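Local coordinates for protein EH1AB1 (PDB 6RKY) that probably hydrolyses carboxylic esters as a serine hydrolase of the alpha/beta hydrolase fold, and holds here a hexyl-phosphorus ligand in its pocket, at residues A[99-104]-A[133-138]; A[265-270]-A[296-301]. One frame throughout, in Å; residues are numbered along the deposited sequence.

Overall arrangement
The two contacts illustrate how one alpha/beta sheet builds what is probably its active site largely from the chain that follows its strands. Contact 1 joins the end of strand 94-100 and the loop after it to the loop after neighbouring strand 127-132; contact 2 joins the end of strand 262-267 and the chain after it to the chain at and after the end of strand 290-296. The centres of the two contacts lie about 21 Å apart, with ZK8 touching both. Both are largely buried, with a partly exposed fringe at Leu135 in contact 1 and at Tyr269 and Pro296 in contact 2. Aromatic stacking dominates the first, where backbone amides hold the ligand; the second combines backbone pairing with a histidine-carboxylate couple.

Contact 1: A[99-104]-A[133-138]; sequences YYHGGG and YRLAPE. With ZK8 (hexyl-[2-(3-oxidanylpyridin-2-yl)pyridin-3-yl]oxy-phosphinic acid), chain F.
His101 and Tyr133 lie ring on ring, an offset stack with centroids 4.3 Å apart and planes only 10° from parallel. The phenol is displaced so that Tyr133 CE1 sits close to His101 NE2 while its hydroxyl reaches the rim of the same imidazole face. That hydroxyl also donates to the backbone: Tyr133 OH to His101 O is 2.7 Å, with the oxygen in the plane of the phenol but the donor standing well above the carbonyl plane. One residue is thus held twice, through its ring and through its carbonyl. The imidazole is fixed in turn by its own loop. A chi1 of 69° places CG between the backbone N and the carbonyl carbon, from where His101 ND1 donates in its ring plane to Gly102 O at 3.0 Å, a nearly straight bond that sets the ring's rotation. Tyr100 adds an apolar touch, its CB 4.3 Å from Tyr133 CE1, and helix 176-190 packs against both tyrosines through Met180.

The packing thins toward the surface. Leu135 offers a single methyl, CD2, to the edge of the imidazole, 4.2 Å from His101 CE1. Farther out, Arg134 and Glu138 turn to other partners in salt bridges, Arg134 to Asp147 and Glu138 to Arg47.

Past the stack, the glycines lead to the ligand. Two backbone amides, of Gly103 and Gly104, grip ZK8 O1, with Gly103 N 2.7 Å from that oxygen; Ala176 N also bonds to the ligand. The sequence His101-Gly104 matches the HGGG motif of the hormone-sensitive lipase family and, as in those enzymes, probably forms the oxyanion hole.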
ATOM      1  N   TYR A  99     -12.924  14.009   4.404  1.00 35.90           N
ATOM      2  CA  TYR A  99     -13.518  12.687   4.073  1.00 34.26           C
ATOM      3  C   TYR A  99     -14.929  12.860   3.539  1.00 33.51           C
ATOM      4  O   TYR A  99     -15.746  13.457   4.237  1.00 29.89           O
ATOM      5  CB  TYR A  99     -13.570  11.752   5.278  1.00 37.48           C
ATOM      6  CG  TYR A  99     -14.006  10.348   4.937  1.00 38.91           C
ATOM      7  CD1 TYR A  99     -15.329   9.956   5.080  1.00 40.52           C
ATOM      8  CD2 TYR A  99     -13.103   9.419   4.455  1.00 38.63           C
ATOM      9  CE1 TYR A  99     -15.737   8.669   4.765  1.00 46.70           C
ATOM     10  CE2 TYR A  99     -13.493   8.131   4.117  1.00 41.21           C
ATOM     11  CZ  TYR A  99     -14.815   7.751   4.282  1.00 45.80           C
ATOM     12  OH  TYR A  99     -15.219   6.484   3.968  1.00 51.93           O
ATOM     13  N   TYR A 100     -15.188  12.328   2.340  1.00 33.05           N
ATOM     14  CA  TYR A 100     -16.505  12.390   1.659  1.00 31.15           C
ATOM     15  C   TYR A 100     -17.169  11.003   1.710  1.00 34.36           C
ATOM     16  O   TYR A 100     -16.694  10.066   1.037  1.00 33.24           O
ATOM     17  CB  TYR A 100     -16.320  12.885   0.232  1.00 29.74           C
ATOM     18  CG  TYR A 100     -15.608  14.204   0.090  1.00 29.17           C
ATOM     19  CD1 TYR A 100     -16.240  15.404   0.368  1.00 30.45           C
ATOM     20  CD2 TYR A 100     -14.307  14.261  -0.365  1.00 29.27           C
ATOM     21  CE1 TYR A 100     -15.582  16.613   0.234  1.00 29.60           C
ATOM     22  CE2 TYR A 100     -13.639  15.465  -0.515  1.00 28.74           C
ATOM     23  CZ  TYR A 100     -14.280  16.646  -0.223  1.00 28.41           C
ATOM     24  OH  TYR A 100     -13.615  17.826  -0.393  1.00 30.25           O
ATOM     25  N   HIS A 101     -18.231  10.860   2.506  1.00 32.54           N
ATOM     26  CA  HIS A 101     -18.954   9.574   2.685  1.00 33.38           C
ATOM     27  C   HIS A 101     -19.478   9.096   1.328  1.00 31.94           C
ATOM     28  O   HIS A 101     -19.496   9.904   0.405  1.00 35.37           O
ATOM     29  CB  HIS A 101     -20.068   9.719   3.730  1.00 37.03           C
ATOM     30  CG  HIS A 101     -21.194  10.583   3.264  1.00 37.10           C
ATOM     31  ND1 HIS A 101     -22.223  10.085   2.507  1.00 37.10           N
ATOM     32  CD2 HIS A 101     -21.432  11.905   3.422  1.00 35.56           C
ATOM     33  CE1 HIS A 101     -23.062  11.064   2.230  1.00 37.36           C
ATOM     34  NE2 HIS A 101     -22.588  12.195   2.768  1.00 33.85           N
ATOM     35  N   GLY A 102     -19.852   7.817   1.225  1.00 32.17           N
ATOM     36  CA  GLY A 102     -20.465   7.212   0.031  1.00 31.53           C
ATOM     37  C   GLY A 102     -21.976   7.043   0.183  1.00 32.64           C
ATOM     38  O   GLY A 102     -22.507   7.351   1.267  1.00 32.10           O
ATOM     39  N   GLY A 103     -22.634   6.523  -0.862  1.00 34.67           N
ATOM     40  CA  GLY A 103     -24.095   6.331  -0.967  1.00 37.97           C
ATOM     41  C   GLY A 103     -24.651   6.768  -2.321  1.00 39.18           C
ATOM     42  O   GLY A 103     -25.838   7.131  -2.381  1.00 45.88           O
ATOM     43  N   GLY A 104     -23.845   6.747  -3.381  1.00 40.77           N
ATOM     44  CA  GLY A 104     -24.274   7.093  -4.753  1.00 45.35           C
ATOM     45  C   GLY A 104     -24.819   8.514  -4.878  1.00 43.71           C
ATOM     46  O   GLY A 104     -25.691   8.721  -5.726  1.00 55.09           O
ATOM     47  N   TYR A 133     -22.364  16.980   2.290  1.00 44.06           N
ATOM     48  CA  TYR A 133     -22.655  17.620   0.984  1.00 39.67           C
ATOM     49  C   TYR A 133     -24.134  17.407   0.649  1.00 40.18           C
ATOM     50  O   TYR A 133     -24.801  16.559   1.241  1.00 39.21           O
ATOM     51  CB  TYR A 133     -21.702  17.067  -0.076  1.00 38.34           C
ATOM     52  CG  TYR A 133     -21.628  15.563  -0.163  1.00 38.46           C
ATOM     53  CD1 TYR A 133     -20.672  14.839   0.533  1.00 38.90           C
ATOM     54  CD2 TYR A 133     -22.522  14.859  -0.952  1.00 41.11           C
ATOM     55  CE1 TYR A 133     -20.603  13.455   0.448  1.00 42.83           C
ATOM     56  CE2 TYR A 133     -22.465  13.480  -1.061  1.00 42.22           C
ATOM     57  CZ  TYR A 133     -21.499  12.774  -0.367  1.00 45.46           C
ATOM     58  OH  TYR A 133     -21.494  11.413  -0.514  1.00 49.82           O
ATOM     59  N   ARG A 134     -24.637  18.195  -0.293  1.00 43.37           N
ATOM     60  CA  ARG A 134     -26.043  18.115  -0.761  1.00 44.61           C
ATOM     61  C   ARG A 134     -26.246  16.797  -1.520  1.00 46.83           C
ATOM     62  O   ARG A 134     -25.321  16.385  -2.263  1.00 44.55           O
ATOM     63  CB  ARG A 134     -26.374  19.324  -1.634  1.00 44.32           C
ATOM     64  CG  ARG A 134     -26.683  20.588  -0.845  1.00 46.47           C
ATOM     65  CD  ARG A 134     -26.960  21.744  -1.786  1.00 48.46           C
ATOM     66  NE  ARG A 134     -25.735  22.161  -2.458  1.00 52.11           N
ATOM     67  CZ  ARG A 134     -25.662  22.699  -3.679  1.00 51.79           C
ATOM     68  NH1 ARG A 134     -26.759  22.901  -4.388  1.00 53.77           N
ATOM     69  NH2 ARG A 134     -24.483  23.034  -4.183  1.00 50.89           N
ATOM     70  N   LEU A 135     -27.409  16.163  -1.337  1.00 41.97           N
ATOM     71  CA  LEU A 135     -27.747  14.853  -1.955  1.00 42.48           C
ATOM     72  C   LEU A 135     -28.832  15.042  -3.015  1.00 49.70           C
ATOM     73  O   LEU A 135     -29.627  16.019  -2.904  1.00 48.08           O
ATOM     74  CB  LEU A 135     -28.227  13.893  -0.867  1.00 41.27           C
ATOM     75  CG  LEU A 135     -27.227  13.663   0.271  1.00 44.20           C
ATOM     76  CD1 LEU A 135     -27.887  12.961   1.438  1.00 45.36           C
ATOM     77  CD2 LEU A 135     -26.015  12.874  -0.207  1.00 43.61           C
ATOM     78  N   ALA A 136     -28.849  14.125  -3.991  1.00 49.19           N
ATOM     79  CA  ALA A 136     -29.919  13.944  -4.997  1.00 49.75           C
ATOM     80  C   ALA A 136     -30.990  13.015  -4.419  1.00 51.16           C
ATOM     81  O   ALA A 136     -30.683  12.196  -3.557  1.00 51.32           O
ATOM     82  CB  ALA A 136     -29.314  13.386  -6.255  1.00 49.56           C
ATOM     83  N   PRO A 137     -32.262  13.064  -4.881  1.00 50.83           N
ATOM     84  CA  PRO A 137     -32.664  13.870  -6.034  1.00 49.21           C
ATOM     85  C   PRO A 137     -32.938  15.355  -5.764  1.00 48.23           C
ATOM     86  O   PRO A 137     -32.975  16.086  -6.718  1.00 59.69           O
ATOM     87  CB  PRO A 137     -33.959  13.197  -6.521  1.00 47.58           C
ATOM     88  CG  PRO A 137     -34.524  12.487  -5.312  1.00 49.98           C
ATOM     89  CD  PRO A 137     -33.378  12.273  -4.337  1.00 52.23           C
ATOM     90  N   GLU A 138     -33.077  15.771  -4.508  1.00 48.40           N
ATOM     91  CA  GLU A 138     -33.402  17.183  -4.145  1.00 52.67           C
ATOM     92  C   GLU A 138     -32.396  18.132  -4.825  1.00 53.99           C
ATOM     93  O   GLU A 138     -32.823  19.186  -5.337  1.00 59.44           O
ATOM     94  CB  GLU A 138     -33.408  17.377  -2.622  1.00 52.07           C
ATOM     95  CG  GLU A 138     -34.426  16.500  -1.900  1.00 56.21           C
ATOM     96  CD  GLU A 138     -33.999  15.065  -1.587  1.00 58.00           C
ATOM     97  OE1 GLU A 138     -32.814  14.728  -1.811  1.00 57.01           O
ATOM     98  OE2 GLU A 138     -34.857  14.281  -1.115  1.00 55.86           O
TER
HETATM   99  C10 ZK8 F 402     -21.309   2.128   1.871  1.00124.97           C
HETATM  100  C11 ZK8 F 402     -20.470   2.928   1.098  1.00120.08           C
HETATM  101  C12 ZK8 F 402     -20.838   3.284  -0.209  1.00117.60           C
HETATM  102  C13 ZK8 F 402     -24.118   1.486  -0.329  1.00148.63           C
HETATM  103  C14 ZK8 F 402     -24.741   1.504  -1.608  1.00145.66           C
HETATM  104  C15 ZK8 F 402     -26.001   0.917  -1.797  1.00144.71           C
HETATM  105  C16 ZK8 F 402     -26.674   0.306  -0.723  1.00147.12           C
HETATM  106  C17 ZK8 F 402     -26.076   0.281   0.546  1.00150.68           C
HETATM  107  P01 ZK8 F 402     -21.369   4.105  -3.082  1.00 80.04           P
HETATM  108  C01 ZK8 F 402     -21.564   3.311  -4.672  1.00 76.07           C
HETATM  109  C07 ZK8 F 402     -22.048   2.839  -0.788  1.00122.07           C
HETATM  110  N01 ZK8 F 402     -22.414   1.779   1.235  1.00135.69           N
HETATM  111  C02 ZK8 F 402     -22.190   4.150  -5.780  1.00 72.62           C
HETATM  112  C08 ZK8 F 402     -22.909   2.011   0.015  1.00139.96           C
HETATM  113  N02 ZK8 F 402     -24.887   0.873   0.580  1.00155.44           N
HETATM  114  O02 ZK8 F 402     -24.134   2.101  -2.746  1.00157.52           O
HETATM  115  C03 ZK8 F 402     -21.305   4.285  -7.022  1.00 70.84           C
HETATM  116  O03 ZK8 F 402     -22.376   3.213  -2.156  1.00 93.59           O
HETATM  117  C04 ZK8 F 402     -22.120   4.746  -8.236  1.00 72.46           C
HETATM  118  C05 ZK8 F 402     -21.959   6.252  -8.501  1.00 77.33           C
HETATM  119  C06 ZK8 F 402     -23.300   6.885  -8.866  1.00 83.15           C
HETATM  120  O1  ZK8 F 402     -21.590   5.594  -3.115  1.00 79.80           O

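Contact 2: A[265-270]-A[296-301]; sequences LTAGYD and PGTIHG. With ZK8 (hexyl-[2-(3-oxidanylpyridin-2-yl)pyridin-3-yl]oxy-phosphinic acid), chain F.
Asp270 and His300 meet at the ligand-facing end of this contact, where His300 ND1 gives a weak, bent hydrogen bond to Asp270 OD1 (2.9 Å, 122° at the hydrogen). Carboxylate and imidazole planes stand 49° apart. On the other side of the ring, His300 NE2 approaches ZK8 C01 to 3.5 Å and makes a weak hydrogen bond to Ser175 OG, consistent with a Ser-His-Asp catalytic triad. Asp270 CG lies anti to the backbone N (chi1 168°), which carries the carboxylate toward the histidine; OD1 also accepts from Leu272 N, tying it to the turn that leads into helix 273-285.

Behind this pair the two backbones meet. Tyr269 N donates to Thr298 O over 3.1 Å, and Ala267 CB lies against the Thr298 and Ile299 backbone. Gly268, having no side chain, lets its CA come within 4.0 Å of Pro296 CA. Farther out, Tyr269 CB meets Ile299 CG2 at 4.1 Å, while the Tyr269 ring turns its edge to Gly297 and meets Phe218 and Tyr222.

Strand 262-267 runs parallel to 290-296, the sheet's outermost strand within this chain, with helix 273-285 between them in sequence; beyond, Gly287 of the second subunit packs on Pro296.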
ATOM      1  N   LEU A 265      -7.804   1.591  -2.958  1.00 32.11           N
ATOM      2  CA  LEU A 265      -8.268   0.291  -2.435  1.00 35.42           C
ATOM      3  C   LEU A 265      -9.420  -0.242  -3.302  1.00 34.29           C
ATOM      4  O   LEU A 265     -10.278   0.561  -3.731  1.00 28.77           O
ATOM      5  CB  LEU A 265      -8.721   0.516  -0.991  1.00 38.80           C
ATOM      6  CG  LEU A 265      -8.925  -0.741  -0.151  1.00 40.06           C
ATOM      7  CD1 LEU A 265      -8.434  -0.509   1.273  1.00 38.06           C
ATOM      8  CD2 LEU A 265     -10.401  -1.132  -0.180  1.00 41.81           C
ATOM      9  N   THR A 266      -9.436  -1.555  -3.550  1.00 31.05           N
ATOM     10  CA  THR A 266     -10.558  -2.219  -4.249  1.00 31.12           C
ATOM     11  C   THR A 266     -10.901  -3.497  -3.486  1.00 31.13           C
ATOM     12  O   THR A 266     -10.035  -3.998  -2.781  1.00 31.75           O
ATOM     13  CB  THR A 266     -10.246  -2.439  -5.740  1.00 30.26           C
ATOM     14  OG1 THR A 266      -9.127  -3.321  -5.881  1.00 31.59           O
ATOM     15  CG2 THR A 266      -9.957  -1.142  -6.472  1.00 28.21           C
ATOM     16  N   ALA A 267     -12.146  -3.951  -3.617  1.00 33.23           N
ATOM     17  CA  ALA A 267     -12.653  -5.275  -3.210  1.00 33.34           C
ATOM     18  C   ALA A 267     -12.774  -6.162  -4.453  1.00 36.10           C
ATOM     19  O   ALA A 267     -13.064  -5.633  -5.544  1.00 32.99           O
ATOM     20  CB  ALA A 267     -13.996  -5.120  -2.524  1.00 33.00           C
ATOM     21  N   GLY A 268     -12.625  -7.472  -4.249  1.00 37.17           N
ATOM     22  CA  GLY A 268     -12.652  -8.504  -5.299  1.00 36.28           C
ATOM     23  C   GLY A 268     -13.998  -8.634  -5.967  1.00 35.54           C
ATOM     24  O   GLY A 268     -14.006  -8.798  -7.207  1.00 36.19           O
ATOM     25  N   TYR A 269     -15.088  -8.560  -5.199  1.00 36.83           N
ATOM     26  CA  TYR A 269     -16.479  -8.795  -5.689  1.00 37.62           C
ATOM     27  C   TYR A 269     -17.253  -7.479  -5.752  1.00 37.61           C
ATOM     28  O   TYR A 269     -18.399  -7.403  -5.316  1.00 45.78           O
ATOM     29  CB  TYR A 269     -17.172  -9.821  -4.802  1.00 38.28           C
ATOM     30  CG  TYR A 269     -16.595 -11.196  -4.961  1.00 43.01           C
ATOM     31  CD1 TYR A 269     -17.152 -12.100  -5.849  1.00 48.53           C
ATOM     32  CD2 TYR A 269     -15.468 -11.582  -4.258  1.00 46.65           C
ATOM     33  CE1 TYR A 269     -16.622 -13.371  -6.009  1.00 49.64           C
ATOM     34  CE2 TYR A 269     -14.923 -12.848  -4.410  1.00 48.59           C
ATOM     35  CZ  TYR A 269     -15.499 -13.740  -5.291  1.00 48.38           C
ATOM     36  OH  TYR A 269     -14.951 -14.975  -5.420  1.00 50.58           O
ATOM     37  N   ASP A 270     -16.621  -6.463  -6.313  1.00 39.87           N
ATOM     38  CA  ASP A 270     -17.149  -5.085  -6.369  1.00 37.56           C
ATOM     39  C   ASP A 270     -17.290  -4.722  -7.846  1.00 37.63           C
ATOM     40  O   ASP A 270     -16.314  -4.711  -8.589  1.00 31.44           O
ATOM     41  CB  ASP A 270     -16.238  -4.200  -5.524  1.00 38.48           C
ATOM     42  CG  ASP A 270     -16.415  -2.701  -5.659  1.00 43.62           C
ATOM     43  OD1 ASP A 270     -17.529  -2.252  -6.035  1.00 40.41           O
ATOM     44  OD2 ASP A 270     -15.406  -1.995  -5.407  1.00 54.24           O
ATOM     45  N   PRO A 296      -9.189  -9.177  -2.078  1.00 35.49           N
ATOM     46  CA  PRO A 296      -9.995 -10.166  -2.791  1.00 39.46           C
ATOM     47  C   PRO A 296     -10.887 -10.861  -1.752  1.00 41.88           C
ATOM     48  O   PRO A 296     -10.576 -10.784  -0.559  1.00 44.19           O
ATOM     49  CB  PRO A 296      -8.940 -11.121  -3.370  1.00 38.72           C
ATOM     50  CG  PRO A 296      -7.841 -11.084  -2.302  1.00 38.00           C
ATOM     51  CD  PRO A 296      -7.817  -9.650  -1.810  1.00 35.27           C
ATOM     52  N   GLY A 297     -11.962 -11.500  -2.203  1.00 38.95           N
ATOM     53  CA  GLY A 297     -12.813 -12.314  -1.317  1.00 41.23           C
ATOM     54  C   GLY A 297     -13.716 -11.489  -0.418  1.00 42.29           C
ATOM     55  O   GLY A 297     -14.302 -12.078   0.506  1.00 51.69           O
ATOM     56  N   THR A 298     -13.849 -10.186  -0.671  1.00 43.30           N
ATOM     57  CA  THR A 298     -14.773  -9.280   0.066  1.00 45.89           C
ATOM     58  C   THR A 298     -15.451  -8.328  -0.921  1.00 44.55           C
ATOM     59  O   THR A 298     -15.005  -8.252  -2.067  1.00 45.26           O
ATOM     60  CB  THR A 298     -14.078  -8.562   1.234  1.00 46.61           C
ATOM     61  OG1 THR A 298     -15.078  -8.165   2.173  1.00 47.61           O
ATOM     62  CG2 THR A 298     -13.294  -7.346   0.812  1.00 47.45           C
ATOM     63  N   ILE A 299     -16.455  -7.599  -0.445  1.00 42.05           N
ATOM     64  CA  ILE A 299     -17.464  -6.895  -1.289  1.00 40.63           C
ATOM     65  C   ILE A 299     -17.320  -5.379  -1.125  1.00 40.63           C
ATOM     66  O   ILE A 299     -16.713  -4.942  -0.143  1.00 38.12           O
ATOM     67  CB  ILE A 299     -18.881  -7.348  -0.900  1.00 40.90           C
ATOM     68  CG1 ILE A 299     -19.141  -7.111   0.585  1.00 41.65           C
ATOM     69  CG2 ILE A 299     -19.120  -8.794  -1.312  1.00 41.96           C
ATOM     70  CD1 ILE A 299     -20.565  -7.364   0.995  1.00 48.40           C
ATOM     71  N   HIS A 300     -17.891  -4.625  -2.065  1.00 39.70           N
ATOM     72  CA  HIS A 300     -18.190  -3.183  -1.921  1.00 39.46           C
ATOM     73  C   HIS A 300     -18.860  -2.942  -0.565  1.00 39.65           C
ATOM     74  O   HIS A 300     -19.729  -3.742  -0.203  1.00 37.32           O
ATOM     75  CB  HIS A 300     -19.100  -2.713  -3.048  1.00 39.37           C
ATOM     76  CG  HIS A 300     -19.153  -1.234  -3.144  1.00 43.16           C
ATOM     77  ND1 HIS A 300     -18.166  -0.523  -3.797  1.00 51.81           N
ATOM     78  CD2 HIS A 300     -20.016  -0.325  -2.643  1.00 44.64           C
ATOM     79  CE1 HIS A 300     -18.447   0.759  -3.742  1.00 48.91           C
ATOM     80  NE2 HIS A 300     -19.585   0.909  -3.044  1.00 45.66           N
ATOM     81  N   GLY A 301     -18.453  -1.891   0.155  1.00 41.78           N
ATOM     82  CA  GLY A 301     -19.062  -1.520   1.448  1.00 43.24           C
ATOM     83  C   GLY A 301     -18.284  -1.998   2.657  1.00 40.67           C
ATOM     84  O   GLY A 301     -18.558  -1.463   3.739  1.00 45.63           O
TER
HETATM   85  C10 ZK8 F 402     -21.309   2.128   1.871  1.00124.97           C
HETATM   86  C11 ZK8 F 402     -20.470   2.928   1.098  1.00120.08           C
HETATM   87  C12 ZK8 F 402     -20.838   3.284  -0.209  1.00117.60           C
HETATM   88  C13 ZK8 F 402     -24.118   1.486  -0.329  1.00148.63           C
HETATM   89  C14 ZK8 F 402     -24.741   1.504  -1.608  1.00145.66           C
HETATM   90  C15 ZK8 F 402     -26.001   0.917  -1.797  1.00144.71           C
HETATM   91  C16 ZK8 F 402     -26.674   0.306  -0.723  1.00147.12           C
HETATM   92  C17 ZK8 F 402     -26.076   0.281   0.546  1.00150.68           C
HETATM   93  P01 ZK8 F 402     -21.369   4.105  -3.082  1.00 80.04           P
HETATM   94  C01 ZK8 F 402     -21.564   3.311  -4.672  1.00 76.07           C
HETATM   95  C07 ZK8 F 402     -22.048   2.839  -0.788  1.00122.07           C
HETATM   96  N01 ZK8 F 402     -22.414   1.779   1.235  1.00135.69           N
HETATM   97  C02 ZK8 F 402     -22.190   4.150  -5.780  1.00 72.62           C
HETATM   98  C08 ZK8 F 402     -22.909   2.011   0.015  1.00139.96           C
HETATM   99  N02 ZK8 F 402     -24.887   0.873   0.580  1.00155.44           N
HETATM  100  O02 ZK8 F 402     -24.134   2.101  -2.746  1.00157.52           O
HETATM  101  C03 ZK8 F 402     -21.305   4.285  -7.022  1.00 70.84           C
HETATM  102  O03 ZK8 F 402     -22.376   3.213  -2.156  1.00 93.59           O
HETATM  103  C04 ZK8 F 402     -22.120   4.746  -8.236  1.00 72.46           C
HETATM  104  C05 ZK8 F 402     -21.959   6.252  -8.501  1.00 77.33           C
HETATM  105  C06 ZK8 F 402     -23.300   6.885  -8.866  1.00 83.15           C
HETATM  106  O1  ZK8 F 402     -21.590   5.594  -3.115  1.00 79.80           O